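Local coordinates for putative bacteriocin (Brevibacillus laterosporus, PDB 4OZK), which acts as a leaderless class IId bacteriocin, a heat-stable, broad-spectrum antimicrobial peptide with a disulfide-stapled, defensin-like fold, at residues D15-G20 with K24-V29; H28-A31 with T37-Y40. All blocks are in the same frame, centred on the assembly; numbering follows the deposited sequence.

Contact 1: D15-G20 with K24-V29; sequences DYQCHG and KMYRHV
Gln17 and Tyr26 pair as antiparallel strand neighbours, Gln17 N giving its hydrogen to Tyr26 O and Tyr26 N returning one to Gln17 O, both at 2.9 Å, while the N-to-C directions of the short strands 17-19 and 24-29 make an angle of 127°, well short of straight antiparallel. One step on, Cys18 and Met25 form a non-hydrogen-bonded pair. The ring of Tyr16 is sandwiched between two residues of 24-29. Arg27 covers one face: its CD sits over the centre, 3.7 Å from the ring centroid of Tyr16, and the guanidinium continues flat across the CE2 side with its plane only 13° from that of the ring. A straight chain from CG to NE lays the arginine along the ring in this way. Met25 closes the opposite face with its methyl, CE lying 3.4 Å from Tyr16 CG near the rim; the bend at chi3 (-23°) turns CE toward the ring, and SD approaches it obliquely in a Met-aromatic contact. The paired segments belong to the first hairpin of the three-stranded antiparallel sheet of this defensin-like peptide, and a disulfide from Cys18 staples strand 8-19 to Cys49. Water 1, in the plane of the Arg27 guanidinium at its edge, accepts from NH1 and from Tyr16 N, while a salt bridge from NE to Glu44 on the third strand further fixes the stacked group. Tyr26 leaves its strand on the face that carries Gln17 and His19, and its ring leans back toward 15-20. Gln17 CB rests over its ring, and Gln17 OE1 comes within 2.7 Å of Tyr26 OH, the amide plane steeply inclined to the ring. His19 meets the same ring obliquely, with its CB 3.8 Å from Tyr26 CD2.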
loop_
_atom_site.group_PDB
_atom_site.type_symbol
_atom_site.label_atom_id
_atom_site.label_comp_id
_atom_site.label_asym_id
_atom_site.label_seq_id
_atom_site.Cartn_x
_atom_site.Cartn_y
_atom_site.Cartn_z
ATOM N N ASP A 15 3.958 3.473 6.311
ATOM C CA ASP A 15 3.771 4.840 6.753
ATOM C C ASP A 15 4.119 5.853 5.659
ATOM O O ASP A 15 4.942 5.586 4.775
ATOM C CB ASP A 15 4.570 5.098 8.026
ATOM C CG ASP A 15 3.931 4.465 9.241
ATOM O OD1 ASP A 15 2.702 4.204 9.203
ATOM O OD2 ASP A 15 4.654 4.232 10.231
ATOM N N TYR A 16 3.470 7.012 5.717
ATOM C CA TYR A 16 3.706 8.069 4.738
ATOM C C TYR A 16 5.184 8.502 4.680
ATOM O O TYR A 16 5.873 8.568 5.703
ATOM C CB TYR A 16 2.810 9.275 5.040
ATOM C CG TYR A 16 1.420 9.220 4.434
ATOM C CD1 TYR A 16 1.248 9.196 3.051
ATOM C CD2 TYR A 16 0.277 9.240 5.240
ATOM C CE1 TYR A 16 -0.023 9.170 2.472
ATOM C CE2 TYR A 16 -1.006 9.217 4.673
ATOM C CZ TYR A 16 -1.142 9.188 3.287
ATOM O OH TYR A 16 -2.394 9.172 2.703
ATOM N N GLN A 17 5.666 8.768 3.470
ATOM C CA GLN A 17 7.025 9.252 3.254
ATOM C C GLN A 17 6.878 10.469 2.392
ATOM O O GLN A 17 5.938 10.551 1.610
ATOM C CB GLN A 17 7.847 8.232 2.456
ATOM C CG GLN A 17 8.613 7.208 3.269
ATOM C CD GLN A 17 9.405 6.281 2.370
ATOM O OE1 GLN A 17 9.778 6.661 1.260
ATOM N NE2 GLN A 17 9.650 5.058 2.829
ATOM N N CYS A 18 7.802 11.412 2.501
ATOM C CA CYS A 18 7.782 12.545 1.583
ATOM C C CYS A 18 8.468 12.174 0.269
ATOM O O CYS A 18 9.571 11.607 0.267
ATOM C CB CYS A 18 8.454 13.777 2.203
ATOM S SG CYS A 18 8.319 15.260 1.156
ATOM N N HIS A 19 7.807 12.468 -0.848
ATOM C CA HIS A 19 8.441 12.340 -2.155
ATOM C C HIS A 19 9.176 13.644 -2.503
ATOM O O HIS A 19 8.547 14.689 -2.672
ATOM C CB HIS A 19 7.402 12.005 -3.232
ATOM C CG HIS A 19 7.999 11.416 -4.465
ATOM N ND1 HIS A 19 8.733 12.162 -5.364
ATOM C CD2 HIS A 19 7.999 10.148 -4.938
ATOM C CE1 HIS A 19 9.148 11.379 -6.346
ATOM N NE2 HIS A 19 8.716 10.151 -6.111
ATOM N N GLY A 20 10.503 13.579 -2.615
ATOM C CA GLY A 20 11.315 14.776 -2.796
ATOM C C GLY A 20 11.076 15.544 -4.083
ATOM O O GLY A 20 11.330 16.752 -4.170
ATOM N N LYS A 24 5.099 15.723 -2.162
ATOM C CA LYS A 24 3.829 15.191 -1.693
ATOM C C LYS A 24 4.095 13.845 -1.028
ATOM O O LYS A 24 4.995 13.104 -1.448
ATOM C CB LYS A 24 2.866 15.046 -2.875
ATOM C CG LYS A 24 1.540 14.390 -2.563
ATOM C CD LYS A 24 0.556 14.616 -3.707
ATOM C CE LYS A 24 0.082 16.063 -3.741
ATOM N NZ LYS A 24 -0.393 16.482 -5.092
ATOM N N MET A 25 3.332 13.536 0.018
ATOM C CA MET A 25 3.538 12.300 0.764
ATOM C C MET A 25 2.825 11.112 0.128
ATOM O O MET A 25 1.704 11.240 -0.381
ATOM C CB MET A 25 3.045 12.455 2.203
ATOM C CG MET A 25 3.596 13.658 2.937
ATOM S SD MET A 25 2.974 13.647 4.624
ATOM C CE MET A 25 1.504 12.641 4.409
ATOM N N TYR A 26 3.468 9.948 0.181
ATOM C CA TYR A 26 2.876 8.719 -0.343
ATOM C C TYR A 26 3.087 7.566 0.633
ATOM O O TYR A 26 4.006 7.582 1.466
ATOM C CB TYR A 26 3.503 8.355 -1.693
ATOM C CG TYR A 26 4.960 7.951 -1.581
ATOM C CD1 TYR A 26 5.326 6.609 -1.453
ATOM C CD2 TYR A 26 5.971 8.918 -1.595
ATOM C CE1 TYR A 26 6.662 6.242 -1.335
ATOM C CE2 TYR A 26 7.306 8.565 -1.487
ATOM C CZ TYR A 26 7.646 7.228 -1.359
ATOM O OH TYR A 26 8.973 6.890 -1.255
ATOM N N ARG A 27 2.227 6.562 0.537
ATOM C CA ARG A 27 2.462 5.311 1.239
ATOM C C ARG A 27 1.936 4.178 0.391
ATOM O O ARG A 27 1.216 4.407 -0.595
ATOM C CB ARG A 27 1.812 5.310 2.626
ATOM C CG ARG A 27 0.297 5.397 2.626
ATOM C CD ARG A 27 -0.219 5.501 4.052
ATOM N NE ARG A 27 -1.681 5.515 4.092
ATOM C CZ ARG A 27 -2.403 5.788 5.174
ATOM N NH1 ARG A 27 -1.802 6.079 6.320
ATOM N NH2 ARG A 27 -3.728 5.775 5.108
ATOM N N HIS A 28 2.293 2.957 0.772
ATOM C CA HIS A 28 1.924 1.772 0.002
ATOM C C HIS A 28 0.837 0.982 0.723
ATOM O O HIS A 28 0.987 0.649 1.900
ATOM C CB HIS A 28 3.154 0.887 -0.196
ATOM C CG HIS A 28 4.213 1.506 -1.060
ATOM N ND1 HIS A 28 3.988 2.636 -1.820
ATOM C CD2 HIS A 28 5.497 1.143 -1.292
ATOM C CE1 HIS A 28 5.091 2.942 -2.485
ATOM N NE2 HIS A 28 6.020 2.055 -2.181
ATOM N N VAL A 29 -0.261 0.689 0.028
ATOM C CA VAL A 29 -1.331 -0.117 0.621
ATOM C C VAL A 29 -1.170 -1.589 0.253
ATOM O O VAL A 29 -1.074 -1.951 -0.929
ATOM C CB VAL A 29 -2.724 0.370 0.202
ATOM C CG1 VAL A 29 -3.783 -0.503 0.846
ATOM C CG2 VAL A 29 -2.915 1.817 0.611
HETATM O O HOH W 1 0.895 6.850 7.721
#

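Contact 2: H28-A31 with T37-Y40; sequences HVYA and TQVY
His28 and Tyr40 stack face to face across the second hairpin of the three-stranded antiparallel sheet, their ring centroids 4.4 Å apart and their planes inclined by 30°. Together with Tyr30 they make an aromatic cluster. The tilt and offset bring the phenol end of Tyr40 over the imidazole: its OH stands above the His28 ring toward the rim, 3.1 Å from CE1, and CZ lies over the CG-ND1 side. The Tyr40 hydroxyl is hydrogen-bonded to Thr43 OG1 on its own strand, which ties down the far end of the phenol. With CG of Tyr40 anti to the backbone N (chi1 177°), the ring extends to His28; the two tyrosine rings are nearly parallel but slid apart, with centroids 5.4 Å apart and little overlap. What Tyr30 offers its face to is the root of the other tyrosine: Tyr40 CA lies 4.0 Å from the Tyr30 ring centroid, and Tyr30 CE1 touches Tyr40 CB. Gln38 brings OE1 to CB and CD1 of Tyr30, its amide turned 55° from the ring. Next to the non-hydrogen-bonded pair Tyr30-Tyr40, Ala31 and Val39 exchange two backbone hydrogen bonds, N to O in each direction, and send their side chains to the other face of the sheet. There Ala31 also packs on Ile8 and Trp11, Val39 on Cys2 and Cys4, and the two meet with Val39 CG2 3.8 Å from Ala31 CB.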
loop_
_atom_site.group_PDB
_atom_site.type_symbol
_atom_site.label_atom_id
_atom_site.label_comp_id
_atom_site.label_asym_id
_atom_site.label_seq_id
_atom_site.Cartn_x
_atom_site.Cartn_y
_atom_site.Cartn_z
ATOM N N HIS A 28 2.293 2.957 0.772
ATOM C CA HIS A 28 1.924 1.772 0.002
ATOM C C HIS A 28 0.837 0.982 0.723
ATOM O O HIS A 28 0.987 0.649 1.900
ATOM C CB HIS A 28 3.154 0.887 -0.196
ATOM C CG HIS A 28 4.213 1.506 -1.060
ATOM N ND1 HIS A 28 3.988 2.636 -1.820
ATOM C CD2 HIS A 28 5.497 1.143 -1.292
ATOM C CE1 HIS A 28 5.091 2.942 -2.485
ATOM N NE2 HIS A 28 6.020 2.055 -2.181
ATOM N N VAL A 29 -0.261 0.689 0.028
ATOM C CA VAL A 29 -1.331 -0.117 0.621
ATOM C C VAL A 29 -1.170 -1.589 0.253
ATOM O O VAL A 29 -1.074 -1.951 -0.929
ATOM C CB VAL A 29 -2.724 0.370 0.202
ATOM C CG1 VAL A 29 -3.783 -0.503 0.846
ATOM C CG2 VAL A 29 -2.915 1.817 0.611
ATOM N N TYR A 30 -1.125 -2.433 1.277
ATOM C CA TYR A 30 -0.887 -3.856 1.082
ATOM C C TYR A 30 -2.094 -4.657 1.551
ATOM O O TYR A 30 -2.602 -4.436 2.652
ATOM C CB TYR A 30 0.348 -4.288 1.881
ATOM C CG TYR A 30 1.671 -4.002 1.203
ATOM C CD1 TYR A 30 2.276 -4.963 0.395
ATOM C CD2 TYR A 30 2.319 -2.780 1.376
ATOM C CE1 TYR A 30 3.490 -4.719 -0.225
ATOM C CE2 TYR A 30 3.537 -2.521 0.753
ATOM C CZ TYR A 30 4.111 -3.497 -0.044
ATOM O OH TYR A 30 5.317 -3.259 -0.664
ATOM N N ALA A 31 -2.571 -5.582 0.728
ATOM C CA ALA A 31 -3.566 -6.523 1.232
ATOM C C ALA A 31 -2.822 -7.708 1.831
ATOM O O ALA A 31 -1.747 -8.085 1.349
ATOM C CB ALA A 31 -4.521 -6.976 0.127
ATOM N N THR A 37 0.791 -14.282 2.520
ATOM C CA THR A 37 1.545 -13.298 1.748
ATOM C C THR A 37 0.901 -11.916 1.811
ATOM O O THR A 37 -0.243 -11.771 2.242
ATOM C CB THR A 37 1.703 -13.720 0.273
ATOM O OG1 THR A 37 0.412 -13.788 -0.349
ATOM C CG2 THR A 37 2.379 -15.075 0.187
ATOM N N GLN A 38 1.659 -10.903 1.400
ATOM C CA GLN A 38 1.122 -9.564 1.234
ATOM C C GLN A 38 1.237 -9.179 -0.221
ATOM O O GLN A 38 2.141 -9.631 -0.912
ATOM C CB GLN A 38 1.895 -8.563 2.085
ATOM C CG GLN A 38 1.724 -8.767 3.578
ATOM C CD GLN A 38 2.244 -7.586 4.360
ATOM O OE1 GLN A 38 2.647 -6.581 3.777
ATOM N NE2 GLN A 38 2.231 -7.691 5.686
ATOM N N VAL A 39 0.314 -8.355 -0.696
ATOM C CA VAL A 39 0.380 -7.898 -2.075
ATOM C C VAL A 39 0.245 -6.383 -2.080
ATOM O O VAL A 39 -0.586 -5.819 -1.358
ATOM C CB VAL A 39 -0.679 -8.595 -2.981
ATOM C CG1 VAL A 39 -0.359 -10.081 -3.120
ATOM C CG2 VAL A 39 -2.068 -8.435 -2.407
ATOM N N TYR A 40 1.094 -5.732 -2.870
ATOM C CA TYR A 40 1.112 -4.279 -2.997
ATOM C C TYR A 40 -0.047 -3.911 -3.921
ATOM O O TYR A 40 -0.056 -4.317 -5.084
ATOM C CB TYR A 40 2.489 -3.882 -3.551
ATOM C CG TYR A 40 2.750 -2.410 -3.839
ATOM C CD1 TYR A 40 1.867 -1.411 -3.445
ATOM C CD2 TYR A 40 3.893 -2.037 -4.536
ATOM C CE1 TYR A 40 2.119 -0.067 -3.744
ATOM C CE2 TYR A 40 4.158 -0.716 -4.838
ATOM C CZ TYR A 40 3.267 0.263 -4.448
ATOM O OH TYR A 40 3.545 1.575 -4.756
#

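Overall arrangement
Strand 24-33 is central in the sheet and serves both contacts: contact 1 joins it to the edge strand 8-19 and contact 2 to the other edge strand, 38-48. Their centres lie about 15 Å apart, and their segments overlap at His28 and Val29. Contact 1 is a surface contact with no buried residue among those that touch, and its aromatic packing mixes with a charged guanidinium, a thioether and a water. Contact 2 sits nearer the middle of the chain and is partly buried; it combines an aromatic cluster with small apolar side chains on the reverse face. Contact 1 reaches the third strand through a charged group, contact 2 the first strand through apolar packing.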